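Local atomic coordinates of 1-deoxy-D-xylulose 5-phosphate reductoisomerase (Moraxella catarrhalis, PDB entry 4ZQG), a protein that catalyses the NADPH-dependent reductive isomerisation of 1-deoxy-D-xylulose 5-phosphate to 2-C-methyl-D-erythritol 4-phosphate in the MEP pathway of isoprenoid synthesis and is inhibited by fosmidomycin. Residues I337-A349 with M394-I406. Sequence-based numbering, arbitrary orientation.
Sequences IALNTANEIAVEA and MDKKVRKIATAKI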
loop_
_atom_site.group_PDB
_atom_site.type_symbol
_atom_site.label_atom_id
_atom_site.label_comp_id
_atom_site.label_asym_id
_atom_site.label_seq_id
_atom_site.Cartn_x
_atom_site.Cartn_y
_atom_site.Cartn_z
ATOM N N ILE A 337 24.890 5.470 -18.865
ATOM C CA ILE A 337 25.098 4.952 -20.197
ATOM C C ILE A 337 26.281 4.005 -20.195
ATOM O O ILE A 337 26.168 2.852 -20.575
ATOM C CB ILE A 337 25.288 6.101 -21.177
ATOM C CG1 ILE A 337 23.955 6.808 -21.324
ATOM C CG2 ILE A 337 25.824 5.592 -22.520
ATOM C CD1 ILE A 337 24.054 8.144 -21.998
ATOM N N ALA A 338 27.419 4.473 -19.731
ATOM C CA ALA A 338 28.536 3.572 -19.557
ATOM C C ALA A 338 28.003 2.330 -18.885
ATOM O O ALA A 338 28.266 1.251 -19.342
ATOM C CB ALA A 338 29.635 4.211 -18.718
ATOM N N LEU A 339 27.221 2.492 -17.822
ATOM C CA LEU A 339 26.740 1.351 -17.039
ATOM C C LEU A 339 25.865 0.403 -17.846
ATOM O O LEU A 339 26.117 -0.792 -17.887
ATOM C CB LEU A 339 25.921 1.796 -15.825
ATOM C CG LEU A 339 25.344 0.663 -14.953
ATOM C CD1 LEU A 339 26.270 0.331 -13.791
ATOM C CD2 LEU A 339 23.956 1.015 -14.449
ATOM N N ASN A 340 24.817 0.957 -18.428
ATOM C CA ASN A 340 23.824 0.168 -19.103
ATOM C C ASN A 340 24.353 -0.556 -20.348
ATOM O O ASN A 340 24.162 -1.771 -20.498
ATOM C CB ASN A 340 22.665 1.024 -19.542
ATOM C CG ASN A 340 21.662 0.217 -20.308
ATOM O OD1 ASN A 340 21.219 -0.836 -19.823
ATOM N ND2 ASN A 340 21.366 0.634 -21.541
ATOM N N THR A 341 25.035 0.210 -21.203
ATOM C CA THR A 341 25.701 -0.334 -22.375
ATOM C C THR A 341 26.813 -1.312 -22.032
ATOM O O THR A 341 26.848 -2.396 -22.583
ATOM C CB THR A 341 26.261 0.763 -23.280
ATOM O OG1 THR A 341 25.196 1.640 -23.657
ATOM C CG2 THR A 341 26.851 0.164 -24.508
ATOM N N ALA A 342 27.731 -0.980 -21.149
ATOM C CA ALA A 342 28.744 -1.972 -20.835
ATOM C C ALA A 342 27.987 -3.256 -20.507
ATOM O O ALA A 342 28.267 -4.290 -21.080
ATOM C CB ALA A 342 29.629 -1.536 -19.684
ATOM N N ASN A 343 26.955 -3.157 -19.664
ATOM C CA ASN A 343 26.191 -4.314 -19.202
ATOM C C ASN A 343 25.473 -5.030 -20.359
ATOM O O ASN A 343 25.495 -6.250 -20.427
ATOM C CB ASN A 343 25.190 -3.863 -18.115
ATOM C CG ASN A 343 24.255 -4.967 -17.648
ATOM O OD1 ASN A 343 24.637 -5.853 -16.839
ATOM N ND2 ASN A 343 23.007 -4.914 -18.149
ATOM N N GLU A 344 24.835 -4.266 -21.248
ATOM C CA GLU A 344 24.235 -4.808 -22.500
ATOM C C GLU A 344 25.220 -5.669 -23.281
ATOM O O GLU A 344 24.800 -6.653 -23.869
ATOM C CB GLU A 344 23.702 -3.693 -23.426
ATOM C CG GLU A 344 22.259 -3.293 -23.114
ATOM C CD GLU A 344 21.628 -2.291 -24.094
ATOM O OE1 GLU A 344 21.951 -2.307 -25.294
ATOM O OE2 GLU A 344 20.758 -1.502 -23.646
ATOM N N ILE A 345 26.511 -5.292 -23.255
ATOM C CA ILE A 345 27.572 -6.003 -23.951
ATOM C C ILE A 345 28.026 -7.205 -23.154
ATOM O O ILE A 345 28.255 -8.253 -23.725
ATOM C CB ILE A 345 28.800 -5.090 -24.304
ATOM C CG1 ILE A 345 28.479 -4.104 -25.451
ATOM C CG2 ILE A 345 30.037 -5.909 -24.655
ATOM C CD1 ILE A 345 27.962 -4.717 -26.750
ATOM N N ALA A 346 28.183 -7.107 -21.852
ATOM C CA ALA A 346 28.617 -8.315 -21.149
ATOM C C ALA A 346 27.466 -9.342 -21.032
ATOM O O ALA A 346 27.717 -10.515 -20.766
ATOM C CB ALA A 346 29.229 -7.991 -19.796
ATOM N N VAL A 347 26.226 -8.923 -21.283
ATOM C CA VAL A 347 25.096 -9.899 -21.362
ATOM C C VAL A 347 25.048 -10.662 -22.685
ATOM O O VAL A 347 24.961 -11.892 -22.665
ATOM C CB VAL A 347 23.695 -9.280 -21.099
ATOM C CG2 VAL A 347 23.588 -8.897 -19.628
ATOM N N GLU A 348 25.118 -9.944 -23.818
ATOM C CA GLU A 348 25.217 -10.584 -25.139
ATOM C C GLU A 348 26.365 -11.584 -25.019
ATOM O O GLU A 348 26.282 -12.697 -25.531
ATOM C CB GLU A 348 25.502 -9.595 -26.298
ATOM C CG GLU A 348 24.467 -8.493 -26.528
ATOM N N ALA A 349 27.409 -11.183 -24.306
ATOM C CA ALA A 349 28.569 -12.027 -24.107
ATOM C C ALA A 349 28.388 -13.179 -23.137
ATOM O O ALA A 349 29.065 -14.167 -23.263
ATOM C CB ALA A 349 29.777 -11.182 -23.700
ATOM N N MET A 394 27.885 7.945 -27.325
ATOM C CA MET A 394 28.510 7.354 -26.153
ATOM C C MET A 394 28.160 5.908 -26.069
ATOM O O MET A 394 28.978 5.079 -25.684
ATOM C CB MET A 394 28.043 8.039 -24.874
ATOM C CG MET A 394 28.551 7.337 -23.615
ATOM S SD MET A 394 29.944 8.168 -22.897
ATOM C CE MET A 394 30.011 7.358 -21.325
ATOM N N ASP A 395 26.916 5.605 -26.393
ATOM C CA ASP A 395 26.530 4.234 -26.607
ATOM C C ASP A 395 27.543 3.521 -27.522
ATOM O O ASP A 395 28.164 2.553 -27.092
ATOM C CB ASP A 395 25.122 4.181 -27.188
ATOM C CG ASP A 395 24.607 2.763 -27.334
ATOM O OD1 ASP A 395 24.685 2.001 -26.342
ATOM O OD2 ASP A 395 24.163 2.426 -28.463
ATOM N N LYS A 396 27.742 4.023 -28.749
ATOM C CA LYS A 396 28.655 3.343 -29.738
ATOM C C LYS A 396 30.032 3.194 -29.115
ATOM O O LYS A 396 30.672 2.152 -29.206
ATOM C CB LYS A 396 28.777 4.095 -31.084
ATOM C CG LYS A 396 27.619 3.924 -32.065
ATOM N N LYS A 397 30.439 4.241 -28.417
ATOM C CA LYS A 397 31.735 4.254 -27.788
ATOM C C LYS A 397 31.890 3.211 -26.684
ATOM O O LYS A 397 32.865 2.463 -26.658
ATOM C CB LYS A 397 32.012 5.639 -27.243
ATOM C CG LYS A 397 33.409 5.798 -26.674
ATOM C CD LYS A 397 33.673 7.271 -26.478
ATOM C CE LYS A 397 34.981 7.503 -25.757
ATOM N NZ LYS A 397 35.254 8.960 -25.649
ATOM N N VAL A 398 30.942 3.154 -25.768
ATOM C CA VAL A 398 31.013 2.142 -24.723
ATOM C C VAL A 398 30.929 0.749 -25.329
ATOM O O VAL A 398 31.639 -0.180 -24.886
ATOM C CB VAL A 398 29.893 2.315 -23.680
ATOM C CG1 VAL A 398 29.952 1.196 -22.651
ATOM C CG2 VAL A 398 30.050 3.675 -23.002
ATOM N N ARG A 399 30.092 0.611 -26.363
ATOM C CA ARG A 399 30.028 -0.678 -27.110
ATOM C C ARG A 399 31.422 -1.154 -27.517
ATOM O O ARG A 399 31.837 -2.239 -27.131
ATOM C CB ARG A 399 29.037 -0.625 -28.296
ATOM C CG ARG A 399 27.637 -1.116 -27.904
ATOM C CD ARG A 399 26.524 -0.822 -28.916
ATOM N NE ARG A 399 25.258 -0.419 -28.273
ATOM C CZ ARG A 399 24.458 -1.225 -27.575
ATOM N NH1 ARG A 399 24.744 -2.524 -27.426
ATOM N NH2 ARG A 399 23.369 -0.708 -26.995
ATOM N N LYS A 400 32.163 -0.291 -28.205
ATOM C CA LYS A 400 33.553 -0.589 -28.618
ATOM C C LYS A 400 34.449 -0.964 -27.430
ATOM O O LYS A 400 35.115 -1.993 -27.454
ATOM C CB LYS A 400 34.144 0.607 -29.365
ATOM C CG LYS A 400 35.653 0.543 -29.616
ATOM C CD LYS A 400 36.370 1.866 -29.330
ATOM C CE LYS A 400 35.960 2.948 -30.322
ATOM N NZ LYS A 400 36.434 4.268 -29.839
ATOM N N ILE A 401 34.437 -0.138 -26.372
ATOM C CA ILE A 401 35.420 -0.263 -25.293
ATOM C C ILE A 401 35.115 -1.445 -24.412
ATOM O O ILE A 401 36.023 -2.170 -23.986
ATOM C CB ILE A 401 35.505 1.025 -24.464
ATOM C CG1 ILE A 401 36.046 2.137 -25.332
ATOM C CG2 ILE A 401 36.431 0.839 -23.285
ATOM C CD1 ILE A 401 36.243 3.437 -24.627
ATOM N N ALA A 402 33.830 -1.629 -24.144
ATOM C CA ALA A 402 33.388 -2.800 -23.426
ATOM C C ALA A 402 33.761 -4.069 -24.198
ATOM O O ALA A 402 34.298 -5.000 -23.622
ATOM C CB ALA A 402 31.878 -2.722 -23.194
ATOM N N THR A 403 33.480 -4.105 -25.502
ATOM C CA THR A 403 33.932 -5.230 -26.328
ATOM C C THR A 403 35.420 -5.457 -26.154
ATOM O O THR A 403 35.852 -6.587 -25.977
ATOM C CB THR A 403 33.667 -5.026 -27.819
ATOM O OG1 THR A 403 32.281 -4.794 -28.042
ATOM C CG2 THR A 403 34.068 -6.258 -28.600
ATOM N N ALA A 404 36.199 -4.377 -26.186
ATOM C CA ALA A 404 37.648 -4.470 -25.994
ATOM C C ALA A 404 38.012 -5.000 -24.633
ATOM O O ALA A 404 38.917 -5.793 -24.513
ATOM C CB ALA A 404 38.317 -3.122 -26.211
ATOM N N LYS A 405 37.322 -4.530 -23.594
ATOM C CA LYS A 405 37.593 -4.980 -22.238
ATOM C C LYS A 405 37.368 -6.472 -22.128
ATOM O O LYS A 405 38.098 -7.176 -21.418
ATOM C CB LYS A 405 36.652 -4.310 -21.240
ATOM C CG LYS A 405 36.780 -2.799 -21.070
ATOM C CD LYS A 405 38.206 -2.288 -20.946
ATOM C CE LYS A 405 38.197 -0.795 -20.611
ATOM N NZ LYS A 405 39.470 -0.358 -19.978
ATOM N N ILE A 406 36.337 -6.948 -22.825
ATOM C CA ILE A 406 35.974 -8.364 -22.780
ATOM C C ILE A 406 37.099 -9.182 -23.341
ATOM O O ILE A 406 37.595 -10.059 -22.643
ATOM C CB ILE A 406 34.639 -8.655 -23.502
ATOM C CG1 ILE A 406 33.477 -8.250 -22.594
ATOM C CG2 ILE A 406 34.519 -10.133 -23.848
ATOM C CD1 ILE A 406 32.197 -7.967 -23.329
#
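The R399 guanidinium carries the methyl of T341 on one face, with CG2 lying 4.1 Å above the plane and over its centre. Two carboxylates meet its edge in the plane. R399 NH2 donates to E344 OE1 at 2.7 Å, nearly straight at 168°. E344 itself is turned: the two planes are 47° apart, and NH2 meets OE1 from above the carboxylate plane. The other edge partner is D395, one turn earlier on the same helix. R399 NE reaches D395 OD2 at 3.1 Å, on the syn side but tilted out of the carboxylate plane. The second oxygen, D395 OD1, takes the T341 hydroxyl from OG1 at 2.8 Å on its anti lone pair. T341 serves both groups because its CG2 stands anti to the backbone N and OG1 beside it (chi1 -57°).

Beside this polar cluster the helices pack through alanines and branched apolar side chains, with M394 at one end. V398 CG1 rests on the backbone between A338 and A342, and A402 CB sits 4.0 Å from A342 CA. I345 is a knob in the hole formed by R399, A402, T403 and I406; its CG2 lies against I406 CD1. At the other end I337 CG2 presses on M394 CG. The axes of the two segments approach to 8.6 Å.

The contact joins helices 333-351 and 387-409 of the C-terminal region. N340 ND2 also bonds E344 OE2. The E344 side chain is about 8 Å from the bound NAD. R399 is held flat between two acids, and its positive charge probably offsets their mutual repulsion and keeps both ionised.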